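Local coordinates for protein hdh assembly factor Kustc1130 (Kuenenia stuttgartiensis, PDB 6HIF) that probably assists the assembly of hydrazine dehydrogenase, the multi-haem enzyme complex of anaerobic ammonium oxidation, as a small all-beta protein bound to that complex, at residues Y[56-59]-Y[63-66]; Y[31-36]-Y[73-78]; Y[87-92]-Y[97-102]; Y[42-47]-Y[105-110]. One frame throughout, in Å; residues are numbered along the deposited sequence.

How the contacts relate
The chain folds as two packed beta sheets, and the four contacts sample the space between them and one end. Contact 1 comes first to close along the chain: it is nested inside the loops closed by contacts 2 and 4. Contact 3 follows contact 2 in series, and contact 4 spans contact 3. Contacts 2 and 3 form one core, with centres about 6 Å apart; strands 31-39 and 96-102 lie in one sheet, 71-79 and 83-91 in the other. In contact 1 a disulfide joins the sheets; its centre is about 9 Å from that of contact 2. Contact 4, with its centre about 20 Å from that of contact 3, ties the C-terminal tail to one end of the fold.

Contact 1. Residues Y[56-59]-Y[63-66]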
loop_
_atom_site.group_PDB
_atom_site.type_symbol
_atom_site.label_atom_id
_atom_site.label_comp_id
_atom_site.label_asym_id
_atom_site.label_seq_id
_atom_site.Cartn_x
_atom_site.Cartn_y
_atom_site.Cartn_z
ATOM N N CYS Y 56 -46.323 -6.003 -64.791
ATOM C CA CYS Y 56 -46.308 -4.794 -63.988
ATOM C C CYS Y 56 -47.073 -3.701 -64.731
ATOM O O CYS Y 56 -46.872 -3.492 -65.925
ATOM C CB CYS Y 56 -44.870 -4.372 -63.698
ATOM S SG CYS Y 56 -44.696 -2.696 -63.029
ATOM N N THR Y 57 -47.967 -3.022 -64.009
ATOM C CA THR Y 57 -48.692 -1.882 -64.544
ATOM C C THR Y 57 -48.060 -0.596 -64.007
ATOM O O THR Y 57 -48.001 -0.386 -62.795
ATOM C CB THR Y 57 -50.206 -2.054 -64.340
ATOM O OG1 THR Y 57 -50.861 -0.893 -64.851
ATOM C CG2 THR Y 57 -50.610 -2.286 -62.899
ATOM N N THR Y 58 -47.586 0.253 -64.931
ATOM C CA THR Y 58 -46.734 1.389 -64.609
ATOM C C THR Y 58 -47.502 2.445 -63.820
ATOM O O THR Y 58 -48.673 2.704 -64.088
ATOM C CB THR Y 58 -46.152 2.047 -65.869
ATOM O OG1 THR Y 58 -47.218 2.631 -66.620
ATOM C CG2 THR Y 58 -45.362 1.095 -66.739
ATOM N N GLY Y 59 -46.805 3.058 -62.855
ATOM C CA GLY Y 59 -47.300 4.217 -62.131
ATOM C C GLY Y 59 -46.916 5.510 -62.843
ATOM O O GLY Y 59 -46.875 5.557 -64.070
ATOM N N THR Y 63 -42.155 3.382 -65.183
ATOM C CA THR Y 63 -41.029 2.476 -65.031
ATOM C C THR Y 63 -41.415 1.314 -64.120
ATOM O O THR Y 63 -41.980 1.519 -63.048
ATOM C CB THR Y 63 -39.786 3.221 -64.531
ATOM O OG1 THR Y 63 -39.559 4.322 -65.412
ATOM C CG2 THR Y 63 -38.551 2.348 -64.476
ATOM N N CYS Y 64 -41.097 0.100 -64.578
ATOM C CA CYS Y 64 -41.248 -1.116 -63.798
ATOM C C CYS Y 64 -39.874 -1.752 -63.585
ATOM O O CYS Y 64 -39.051 -1.797 -64.499
ATOM C CB CYS Y 64 -42.147 -2.109 -64.524
ATOM S SG CYS Y 64 -43.897 -1.643 -64.576
ATOM N N VAL Y 65 -39.636 -2.241 -62.364
ATOM C CA VAL Y 65 -38.388 -2.912 -62.031
ATOM C C VAL Y 65 -38.683 -4.398 -61.828
ATOM O O VAL Y 65 -39.560 -4.759 -61.047
ATOM C CB VAL Y 65 -37.708 -2.284 -60.795
ATOM C CG1 VAL Y 65 -36.304 -2.830 -60.573
ATOM C CG2 VAL Y 65 -37.684 -0.764 -60.858
ATOM N N PHE Y 66 -37.941 -5.249 -62.544
ATOM C CA PHE Y 66 -38.118 -6.688 -62.470
ATOM C C PHE Y 66 -36.842 -7.342 -61.950
ATOM O O PHE Y 66 -35.744 -7.004 -62.394
ATOM C CB PHE Y 66 -38.461 -7.252 -63.849
ATOM C CG PHE Y 66 -39.706 -6.673 -64.466
ATOM C CD1 PHE Y 66 -40.955 -7.202 -64.174
ATOM C CD2 PHE Y 66 -39.632 -5.596 -65.336
ATOM C CE1 PHE Y 66 -42.102 -6.666 -64.737
ATOM C CE2 PHE Y 66 -40.780 -5.060 -65.899
ATOM C CZ PHE Y 66 -42.012 -5.596 -65.600
#
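Cys56 and Cys64 form a disulfide, their SG atoms 2.0 Å apart. The C-S-S-C torsion is -79°, close to the relaxed value for a disulfide. The two cysteines reach it differently. In Cys56 the sulfur lies opposite the backbone N (chi1 167°), and in Cys64 it lies opposite the carbonyl carbon.

Two further side chains touch the bridge. The ring of Phe66 meets the Cys56 side: its CZ comes to 3.6 Å from Cys56 CB, an oblique approach. The methyl of Thr58 meets the other half, with CG2 3.8 Å from Cys64 SG. The bridge therefore has apolar neighbours at both cysteines. No hydrogen bond joins the two segments, so the covalent link and these van der Waals contacts make the contact.

Backbone bonds to other strands position the parts. Cys56 pairs with Ile49 of strand 48-51. Cys64 and Phe66 pair with Val35 and Leu33 of strand 31-39. The Thr58 hydroxyl is hydrogen-bonded to the carbonyl O of Ile44, a bond consistent with the rotation that leaves its methyl facing the disulfide. Farther out, the Thr63 hydroxyl is hydrogen-bonded to that of Thr36. Ile49 packs on Thr58, Cys64 and Phe66. Thr63 and Val65 lean on the chain of another protein.

Strands 54-57 and 63-68 belong to different sheets and follow each other in sequence. This is a beta-arch connection between the two sheets of a beta sandwich, here closed by a disulfide that ties them covalently.

Contact 2. Residues Y[31-36]-Y[73-78]. With SO4 (sulfate ion), chain B.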
loop_
_atom_site.group_PDB
_atom_site.type_symbol
_atom_site.label_atom_id
_atom_site.label_comp_id
_atom_site.label_asym_id
_atom_site.label_seq_id
_atom_site.Cartn_x
_atom_site.Cartn_y
_atom_site.Cartn_z
ATOM N N ALA Y 31 -30.757 -11.040 -61.979
ATOM C CA ALA Y 31 -30.593 -9.836 -62.778
ATOM C C ALA Y 31 -31.705 -8.848 -62.431
ATOM O O ALA Y 31 -32.809 -9.260 -62.080
ATOM C CB ALA Y 31 -30.599 -10.187 -64.246
ATOM N N LYS Y 32 -31.391 -7.548 -62.514
ATOM C CA LYS Y 32 -32.369 -6.497 -62.283
ATOM C C LYS Y 32 -32.601 -5.752 -63.592
ATOM O O LYS Y 32 -31.660 -5.232 -64.187
ATOM C CB LYS Y 32 -31.917 -5.563 -61.156
ATOM C CG LYS Y 32 -33.001 -5.176 -60.157
ATOM C CD LYS Y 32 -32.517 -4.259 -59.043
ATOM C CE LYS Y 32 -33.612 -3.844 -58.076
ATOM N NZ LYS Y 32 -33.335 -2.529 -57.444
ATOM N N LEU Y 33 -33.862 -5.732 -64.040
ATOM C CA LEU Y 33 -34.234 -5.100 -65.295
ATOM C C LEU Y 33 -35.226 -3.973 -65.024
ATOM O O LEU Y 33 -36.297 -4.202 -64.468
ATOM C CB LEU Y 33 -34.842 -6.150 -66.231
ATOM C CG LEU Y 33 -35.348 -5.630 -67.576
ATOM C CD1 LEU Y 33 -34.193 -5.327 -68.517
ATOM C CD2 LEU Y 33 -36.290 -6.636 -68.217
ATOM N N TRP Y 34 -34.838 -2.759 -65.426
ATOM C CA TRP Y 34 -35.708 -1.596 -65.403
ATOM C C TRP Y 34 -36.290 -1.407 -66.800
ATOM O O TRP Y 34 -35.545 -1.410 -67.780
ATOM C CB TRP Y 34 -34.914 -0.350 -64.997
ATOM C CG TRP Y 34 -34.215 -0.420 -63.673
ATOM C CD1 TRP Y 34 -33.223 -1.282 -63.301
ATOM C CD2 TRP Y 34 -34.425 0.459 -62.553
ATOM N NE1 TRP Y 34 -32.817 -1.016 -62.020
ATOM C CE2 TRP Y 34 -33.533 0.049 -61.537
ATOM C CE3 TRP Y 34 -35.274 1.546 -62.310
ATOM C CZ2 TRP Y 34 -33.479 0.689 -60.298
ATOM C CZ3 TRP Y 34 -35.219 2.177 -61.087
ATOM C CH2 TRP Y 34 -34.331 1.753 -60.096
ATOM N N VAL Y 35 -37.616 -1.246 -66.883
ATOM C CA VAL Y 35 -38.260 -0.965 -68.160
ATOM C C VAL Y 35 -39.067 0.327 -68.040
ATOM O O VAL Y 35 -39.980 0.423 -67.221
ATOM C CB VAL Y 35 -39.121 -2.139 -68.670
ATOM C CG1 VAL Y 35 -39.732 -1.841 -70.031
ATOM C CG2 VAL Y 35 -38.337 -3.440 -68.726
ATOM N N THR Y 36 -38.710 1.315 -68.869
ATOM C CA THR Y 36 -39.371 2.610 -68.870
ATOM C C THR Y 36 -40.185 2.755 -70.153
ATOM O O THR Y 36 -39.669 2.558 -71.255
ATOM C CB THR Y 36 -38.362 3.752 -68.696
ATOM O OG1 THR Y 36 -37.597 3.512 -67.514
ATOM C CG2 THR Y 36 -39.018 5.113 -68.606
ATOM N N TYR Y 73 -35.387 -13.246 -72.234
ATOM C CA TYR Y 73 -36.748 -12.818 -71.955
ATOM C C TYR Y 73 -37.258 -11.949 -73.101
ATOM O O TYR Y 73 -36.471 -11.366 -73.844
ATOM C CB TYR Y 73 -36.801 -12.019 -70.651
ATOM C CG TYR Y 73 -36.531 -12.812 -69.399
ATOM C CD1 TYR Y 73 -35.237 -13.042 -68.954
ATOM C CD2 TYR Y 73 -37.575 -13.328 -68.647
ATOM C CE1 TYR Y 73 -34.987 -13.773 -67.803
ATOM C CE2 TYR Y 73 -37.343 -14.055 -67.489
ATOM C CZ TYR Y 73 -36.045 -14.278 -67.065
ATOM O OH TYR Y 73 -35.811 -14.992 -65.926
ATOM N N ALA Y 74 -38.589 -11.871 -73.224
ATOM C CA ALA Y 74 -39.236 -10.970 -74.163
ATOM C C ALA Y 74 -39.984 -9.881 -73.393
ATOM O O ALA Y 74 -40.896 -10.169 -72.618
ATOM C CB ALA Y 74 -40.149 -11.748 -75.081
ATOM N N ILE Y 75 -39.558 -8.627 -73.596
ATOM C CA ILE Y 75 -40.217 -7.474 -73.003
ATOM C C ILE Y 75 -41.285 -6.993 -73.981
ATOM O O ILE Y 75 -41.013 -6.826 -75.170
ATOM C CB ILE Y 75 -39.208 -6.353 -72.667
ATOM C CG1 ILE Y 75 -38.018 -6.868 -71.854
ATOM C CG2 ILE Y 75 -39.896 -5.188 -71.968
ATOM C CD1 ILE Y 75 -36.820 -5.945 -71.873
ATOM N N SER Y 76 -42.500 -6.787 -73.462
ATOM C CA SER Y 76 -43.583 -6.218 -74.245
ATOM C C SER Y 76 -44.312 -5.160 -73.423
ATOM O O SER Y 76 -44.726 -5.418 -72.293
ATOM C CB SER Y 76 -44.518 -7.287 -74.748
ATOM O OG SER Y 76 -45.120 -7.980 -73.668
ATOM N N VAL Y 77 -44.444 -3.966 -74.012
ATOM C CA VAL Y 77 -45.141 -2.857 -73.384
ATOM C C VAL Y 77 -46.428 -2.593 -74.163
ATOM O O VAL Y 77 -46.384 -2.284 -75.352
ATOM C CB VAL Y 77 -44.246 -1.602 -73.301
ATOM C CG1 VAL Y 77 -44.950 -0.447 -72.604
ATOM C CG2 VAL Y 77 -42.917 -1.897 -72.623
ATOM N N HIS Y 78 -47.566 -2.738 -73.473
ATOM C CA HIS Y 78 -48.882 -2.513 -74.047
ATOM C C HIS Y 78 -49.577 -1.387 -73.286
ATOM O O HIS Y 78 -49.443 -1.288 -72.067
ATOM C CB HIS Y 78 -49.702 -3.813 -74.011
ATOM C CG HIS Y 78 -49.391 -4.771 -75.114
ATOM N ND1 HIS Y 78 -50.379 -5.364 -75.875
ATOM C CD2 HIS Y 78 -48.218 -5.238 -75.594
ATOM C CE1 HIS Y 78 -49.828 -6.156 -76.774
ATOM N NE2 HIS Y 78 -48.502 -6.096 -76.623
HETATM S S SO4 B . -47.618 -9.703 -76.062
HETATM O O1 SO4 B . -47.637 -9.439 -74.605
HETATM O O2 SO4 B . -46.741 -8.728 -76.745
HETATM O O3 SO4 B . -47.102 -11.070 -76.305
HETATM O O4 SO4 B . -48.992 -9.577 -76.601
#
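Leu33 and Val35 meet Ile75 and Val77 in a purely apolar contact. Leu33 and Ile75 come tip to tip, with Leu33 CD2 3.8 Å from Ile75 CD1. Val35 also meets Ile75 end on: its CG1 lies 3.9 Å from Ile75 CG2. The same Val35 methyl slides past Val77, 4.1 Å from its CG2. Ile75 serves both partners by splitting its branches. Its CG1 arm lies opposite the carbonyl carbon (chi1 -51°) and runs to Leu33, while CG2 turns to Val35. An alanine in place of Ile75 would remove both arms and is likely to leave a gap facing Leu33 and Val35.

On the other face of strand 71-79, Ser76 and His78 bind a sulfate ion, probably from the crystallisation liquor. Ser76 OG donates a hydrogen bond of 3.1 Å to O1 of the sulfate. His78 NE2 makes a weak, bent one to O2. His86 of strand 83-91 also binds this ion.

The two strands cross at 28° with axes 9.3 Å apart, and no hydrogen bond joins them. Strand 31-39 lies between 63-68 and 96-102 in its sheet, and strand 71-79 between 48-51 and 83-91 in the other. Val51 and Val89 close in round Ile75.

Contact 3. Residues Y[87-92]-Y[97-102]; sequences KEVSLE and LFVSLD
This is a face-to-face contact between two sheets, at one side of the hydrophobic core. Strand 83-91 is the outermost strand, within this chain, of the antiparallel sheet, and strand 96-102 lies in the mixed sheet opposite. The strands run antiparallel at 173°, with axes 10.1 Å apart, and only side chains bridge them.

Val89 and Leu97 meet tip to tip: Val89 CG1 is 3.9 Å from Leu97 CD2. The other Val89 methyl, CG2, is 4.3 Å from Val99 CG2. Leu91 adds a looser touch, its CD2 4.4 Å from Leu97 CB.

Lys87 contributes its aliphatic part. It leaves the backbone with CG opposite N (chi1 -155°) and stays extended, crossing Val99 at a slant. Its CB lies 4.1 Å from Leu101 CD2 and its CD 4.0 Å from Val99 CG1. Outside the two segments, its ammonium group forms a salt bridge with an acidic side chain of another protein's chain. The lysine stem thus covers the core's margin while its charge is used in the assembly.

Strands 71-79 and 31-39 flank the pair through Ile75 and Leu33. After strand 83-91 the chain crosses directly to 96-102 in the facing sheet, a beta-arch connection of a beta-sandwich fold.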
loop_
_atom_site.group_PDB
_atom_site.type_symbol
_atom_site.label_atom_id
_atom_site.label_comp_id
_atom_site.label_asym_id
_atom_site.label_seq_id
_atom_site.Cartn_x
_atom_site.Cartn_y
_atom_site.Cartn_z
ATOM N N LYS Y 87 -39.004 -5.881 -77.140
ATOM C CA LYS Y 87 -37.558 -6.039 -77.125
ATOM C C LYS Y 87 -37.193 -7.349 -76.429
ATOM O O LYS Y 87 -37.722 -7.665 -75.364
ATOM C CB LYS Y 87 -36.871 -4.847 -76.450
ATOM C CG LYS Y 87 -35.433 -4.613 -76.891
ATOM C CD LYS Y 87 -34.632 -3.765 -75.938
ATOM C CE LYS Y 87 -33.192 -3.606 -76.381
ATOM N NZ LYS Y 87 -32.337 -3.103 -75.280
ATOM N N GLU Y 88 -36.280 -8.105 -77.051
ATOM C CA GLU Y 88 -35.785 -9.349 -76.487
ATOM C C GLU Y 88 -34.432 -9.088 -75.835
ATOM O O GLU Y 88 -33.577 -8.421 -76.416
ATOM C CB GLU Y 88 -35.686 -10.423 -77.571
ATOM C CG GLU Y 88 -35.657 -11.836 -77.019
ATOM C CD GLU Y 88 -35.430 -12.904 -78.074
ATOM O OE1 GLU Y 88 -36.185 -12.920 -79.074
ATOM O OE2 GLU Y 88 -34.490 -13.709 -77.901
ATOM N N VAL Y 89 -34.254 -9.622 -74.623
ATOM C CA VAL Y 89 -33.099 -9.309 -73.797
ATOM C C VAL Y 89 -32.568 -10.597 -73.172
ATOM O O VAL Y 89 -33.341 -11.378 -72.621
ATOM C CB VAL Y 89 -33.460 -8.245 -72.739
ATOM C CG1 VAL Y 89 -32.566 -8.301 -71.510
ATOM C CG2 VAL Y 89 -33.467 -6.844 -73.332
ATOM N N SER Y 90 -31.245 -10.802 -73.277
ATOM C CA SER Y 90 -30.555 -11.916 -72.641
ATOM C C SER Y 90 -29.820 -11.429 -71.393
ATOM O O SER Y 90 -28.898 -10.627 -71.487
ATOM C CB SER Y 90 -29.603 -12.584 -73.599
ATOM O OG SER Y 90 -30.307 -13.285 -74.612
ATOM N N LEU Y 91 -30.236 -11.933 -70.227
ATOM C CA LEU Y 91 -29.691 -11.490 -68.954
ATOM C C LEU Y 91 -28.827 -12.592 -68.350
ATOM O O LEU Y 91 -29.229 -13.752 -68.299
ATOM C CB LEU Y 91 -30.844 -11.126 -68.012
ATOM C CG LEU Y 91 -31.629 -9.870 -68.382
ATOM C CD1 LEU Y 91 -32.872 -9.738 -67.514
ATOM C CD2 LEU Y 91 -30.758 -8.631 -68.268
ATOM N N GLU Y 92 -27.636 -12.197 -67.892
ATOM C CA GLU Y 92 -26.708 -13.082 -67.204
ATOM C C GLU Y 92 -26.927 -12.945 -65.701
ATOM O O GLU Y 92 -27.837 -12.247 -65.262
ATOM C CB GLU Y 92 -25.267 -12.709 -67.561
ATOM C CG GLU Y 92 -24.941 -12.849 -69.037
ATOM C CD GLU Y 92 -24.830 -14.289 -69.505
ATOM O OE1 GLU Y 92 -25.626 -14.687 -70.375
ATOM O OE2 GLU Y 92 -23.948 -15.010 -68.994
ATOM N N LEU Y 97 -29.719 -3.835 -66.063
ATOM C CA LEU Y 97 -29.970 -3.217 -67.354
ATOM C C LEU Y 97 -31.212 -2.338 -67.259
ATOM O O LEU Y 97 -32.245 -2.763 -66.741
ATOM C CB LEU Y 97 -30.140 -4.306 -68.419
ATOM C CG LEU Y 97 -30.326 -3.812 -69.854
ATOM C CD1 LEU Y 97 -29.019 -3.283 -70.415
ATOM C CD2 LEU Y 97 -30.870 -4.923 -70.739
ATOM N N PHE Y 98 -31.075 -1.105 -67.756
ATOM C CA PHE Y 98 -32.198 -0.204 -67.949
ATOM C C PHE Y 98 -32.594 -0.251 -69.420
ATOM O O PHE Y 98 -31.746 -0.108 -70.301
ATOM C CB PHE Y 98 -31.833 1.220 -67.526
ATOM C CG PHE Y 98 -31.630 1.438 -66.047
ATOM C CD1 PHE Y 98 -30.602 0.804 -65.363
ATOM C CD2 PHE Y 98 -32.453 2.305 -65.342
ATOM C CE1 PHE Y 98 -30.414 1.013 -64.004
ATOM C CE2 PHE Y 98 -32.261 2.517 -63.985
ATOM C CZ PHE Y 98 -31.244 1.870 -63.316
ATOM N N VAL Y 99 -33.887 -0.483 -69.668
ATOM C CA VAL Y 99 -34.423 -0.512 -71.017
ATOM C C VAL Y 99 -35.439 0.619 -71.150
ATOM O O VAL Y 99 -36.308 0.794 -70.292
ATOM C CB VAL Y 99 -35.022 -1.890 -71.367
ATOM C CG1 VAL Y 99 -35.856 -1.852 -72.639
ATOM C CG2 VAL Y 99 -33.948 -2.959 -71.472
ATOM N N SER Y 100 -35.290 1.396 -72.229
ATOM C CA SER Y 100 -36.160 2.530 -72.492
ATOM C C SER Y 100 -36.845 2.340 -73.840
ATOM O O SER Y 100 -36.188 2.345 -74.879
ATOM C CB SER Y 100 -35.382 3.814 -72.456
ATOM O OG SER Y 100 -36.201 4.875 -71.996
ATOM N N LEU Y 101 -38.170 2.165 -73.803
ATOM C CA LEU Y 101 -38.943 1.911 -75.009
ATOM C C LEU Y 101 -39.931 3.055 -75.227
ATOM O O LEU Y 101 -40.730 3.365 -74.343
ATOM C CB LEU Y 101 -39.669 0.566 -74.874
ATOM C CG LEU Y 101 -38.772 -0.670 -74.820
ATOM C CD1 LEU Y 101 -39.542 -1.868 -74.289
ATOM C CD2 LEU Y 101 -38.161 -0.982 -76.181
ATOM N N ASP Y 102 -39.849 3.676 -76.411
ATOM C CA ASP Y 102 -40.761 4.743 -76.790
ATOM C C ASP Y 102 -41.844 4.183 -77.708
ATOM O O ASP Y 102 -41.542 3.489 -78.675
ATOM C CB ASP Y 102 -40.032 5.908 -77.459
ATOM C CG ASP Y 102 -40.896 7.152 -77.570
ATOM O OD1 ASP Y 102 -41.119 7.798 -76.526
ATOM O OD2 ASP Y 102 -41.350 7.459 -78.695
#

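Contact 4. Residues Y[42-47]-Y[105-110]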
loop_
_atom_site.group_PDB
_atom_site.type_symbol
_atom_site.label_atom_id
_atom_site.label_comp_id
_atom_site.label_asym_id
_atom_site.label_seq_id
_atom_site.Cartn_x
_atom_site.Cartn_y
_atom_site.Cartn_z
ATOM N N THR Y 42 -42.477 11.764 -72.600
ATOM C CA THR Y 42 -43.288 11.751 -71.392
ATOM C C THR Y 42 -43.547 10.309 -70.961
ATOM O O THR Y 42 -43.746 9.441 -71.810
ATOM C CB THR Y 42 -44.572 12.580 -71.548
ATOM O OG1 THR Y 42 -45.169 12.251 -72.799
ATOM C CG2 THR Y 42 -44.325 14.072 -71.482
ATOM N N PRO Y 43 -43.533 10.009 -69.638
ATOM C CA PRO Y 43 -43.824 8.660 -69.147
ATOM C C PRO Y 43 -45.280 8.255 -69.367
ATOM O O PRO Y 43 -46.185 9.070 -69.199
ATOM C CB PRO Y 43 -43.526 8.748 -67.642
ATOM C CG PRO Y 43 -43.669 10.211 -67.304
ATOM C CD PRO Y 43 -43.217 10.946 -68.548
ATOM N N ILE Y 44 -45.487 6.987 -69.749
ATOM C CA ILE Y 44 -46.824 6.446 -69.947
ATOM C C ILE Y 44 -47.311 5.860 -68.625
ATOM O O ILE Y 44 -46.668 4.974 -68.065
ATOM C CB ILE Y 44 -46.850 5.400 -71.082
ATOM C CG1 ILE Y 44 -46.197 5.920 -72.366
ATOM C CG2 ILE Y 44 -48.273 4.929 -71.333
ATOM C CD1 ILE Y 44 -46.035 4.876 -73.444
ATOM N N VAL Y 45 -48.453 6.370 -68.147
ATOM C CA VAL Y 45 -49.051 5.925 -66.899
ATOM C C VAL Y 45 -50.129 4.889 -67.208
ATOM O O VAL Y 45 -51.002 5.125 -68.045
ATOM C CB VAL Y 45 -49.628 7.107 -66.095
ATOM C CG1 VAL Y 45 -50.280 6.653 -64.795
ATOM C CG2 VAL Y 45 -48.580 8.183 -65.832
ATOM N N GLY Y 46 -50.048 3.741 -66.524
ATOM C CA GLY Y 46 -51.060 2.701 -66.626
ATOM C C GLY Y 46 -50.802 1.739 -67.784
ATOM O O GLY Y 46 -51.687 0.972 -68.157
ATOM N N ALA Y 47 -49.590 1.794 -68.347
ATOM C CA ALA Y 47 -49.158 0.817 -69.334
ATOM C C ALA Y 47 -48.769 -0.478 -68.626
ATOM O O ALA Y 47 -48.268 -0.448 -67.503
ATOM C CB ALA Y 47 -48.005 1.360 -70.143
ATOM N N ALA Y 105 -45.992 9.015 -80.490
ATOM C CA ALA Y 105 -46.855 10.120 -80.099
ATOM C C ALA Y 105 -48.297 9.653 -79.913
ATOM O O ALA Y 105 -49.074 10.309 -79.220
ATOM C CB ALA Y 105 -46.761 11.226 -81.119
ATOM N N LYS Y 106 -48.637 8.510 -80.523
ATOM C CA LYS Y 106 -49.985 7.966 -80.467
ATOM C C LYS Y 106 -50.264 7.395 -79.078
ATOM O O LYS Y 106 -51.415 7.131 -78.741
ATOM C CB LYS Y 106 -50.189 6.901 -81.550
ATOM C CG LYS Y 106 -50.249 7.411 -82.986
ATOM C CD LYS Y 106 -50.089 6.300 -84.010
ATOM C CE LYS Y 106 -49.993 6.784 -85.442
ATOM N NZ LYS Y 106 -51.311 7.218 -85.962
ATOM N N ALA Y 107 -49.205 7.222 -78.276
ATOM C CA ALA Y 107 -49.311 6.628 -76.952
ATOM C C ALA Y 107 -49.536 7.703 -75.890
ATOM O O ALA Y 107 -49.582 7.396 -74.702
ATOM C CB ALA Y 107 -48.072 5.819 -76.661
ATOM N N ARG Y 108 -49.679 8.960 -76.331
ATOM C CA ARG Y 108 -49.852 10.097 -75.441
ATOM C C ARG Y 108 -51.333 10.447 -75.359
ATOM O O ARG Y 108 -51.940 10.805 -76.369
ATOM C CB ARG Y 108 -49.038 11.280 -75.973
ATOM C CG ARG Y 108 -48.582 12.262 -74.904
ATOM C CD ARG Y 108 -47.720 13.343 -75.519
ATOM N NE ARG Y 108 -47.223 14.299 -74.539
ATOM C CZ ARG Y 108 -46.436 15.329 -74.830
ATOM N NH1 ARG Y 108 -46.089 15.568 -76.086
ATOM N NH2 ARG Y 108 -45.996 16.114 -73.863
ATOM N N HIS Y 109 -51.900 10.345 -74.151
ATOM C CA HIS Y 109 -53.338 10.465 -73.966
ATOM C C HIS Y 109 -53.671 11.594 -72.992
ATOM O O HIS Y 109 -53.002 11.745 -71.972
ATOM C CB HIS Y 109 -53.942 9.121 -73.536
ATOM C CG HIS Y 109 -53.851 8.066 -74.586
ATOM N ND1 HIS Y 109 -54.529 8.159 -75.790
ATOM C CD2 HIS Y 109 -53.173 6.901 -74.621
ATOM C CE1 HIS Y 109 -54.274 7.091 -76.519
ATOM N NE2 HIS Y 109 -53.441 6.308 -75.824
ATOM N N PRO Y 110 -54.707 12.422 -73.288
ATOM C CA PRO Y 110 -55.124 13.505 -72.394
ATOM C C PRO Y 110 -55.407 13.034 -70.970
ATOM O O PRO Y 110 -56.022 11.989 -70.768
ATOM C CB PRO Y 110 -56.405 14.044 -73.051
ATOM C CG PRO Y 110 -56.202 13.738 -74.520
ATOM C CD PRO Y 110 -55.503 12.393 -74.528
#
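Arg108 crosses Thr42 at about a right angle, and Ile44 meets Ala107 beside it. The arginine leaves its backbone with CG opposite N (chi1 -153°) and stays extended out to NE. From CB the chain first brings CG to 4.0 Å from Thr42 OG1. CD follows at 3.9 Å from the same Thr42 OG1. NE comes closest, 3.4 Å from Thr42 OG1, but the angle is too poor for a hydrogen bond. The oxygen approaches the guanidinium group obliquely. Beyond it, NH2 rests 3.6 Å from the methyl CG2 of Thr42. The threonine lies across the arginine, its hydroxyl near CG to NE and its methyl near NH2.

The Thr42 hydroxyl is hydrogen-bonded elsewhere, to the carbonyl O of Ala39. Ile40 also packs on Arg108, and the backbone of another protein's chain touches it. A second, apolar touch lies nearby: Ile44 CD1 is 3.9 Å from Ala107 CB. Ala107 ends the short 3-10 turn 105-107. In that turn Arg108 N bonds to Ala105 O at 3.2 Å, which fixes where the arginine starts. Glu79 packs against both Ile44 and Ala107.

An alanine replacing Arg108 would probably leave the hydroxyl and methyl of Thr42 without the long chain that crosses them.

No hydrogen bond or salt bridge links the segments. The contact rests mainly on van der Waals packing; the polar atoms of Arg108 and Thr42 lie close but do not bond. A long arginine laid across a threonine, and a methyl against an isoleucine, hold the C-terminal tail to strand 42-43 and the turn after it.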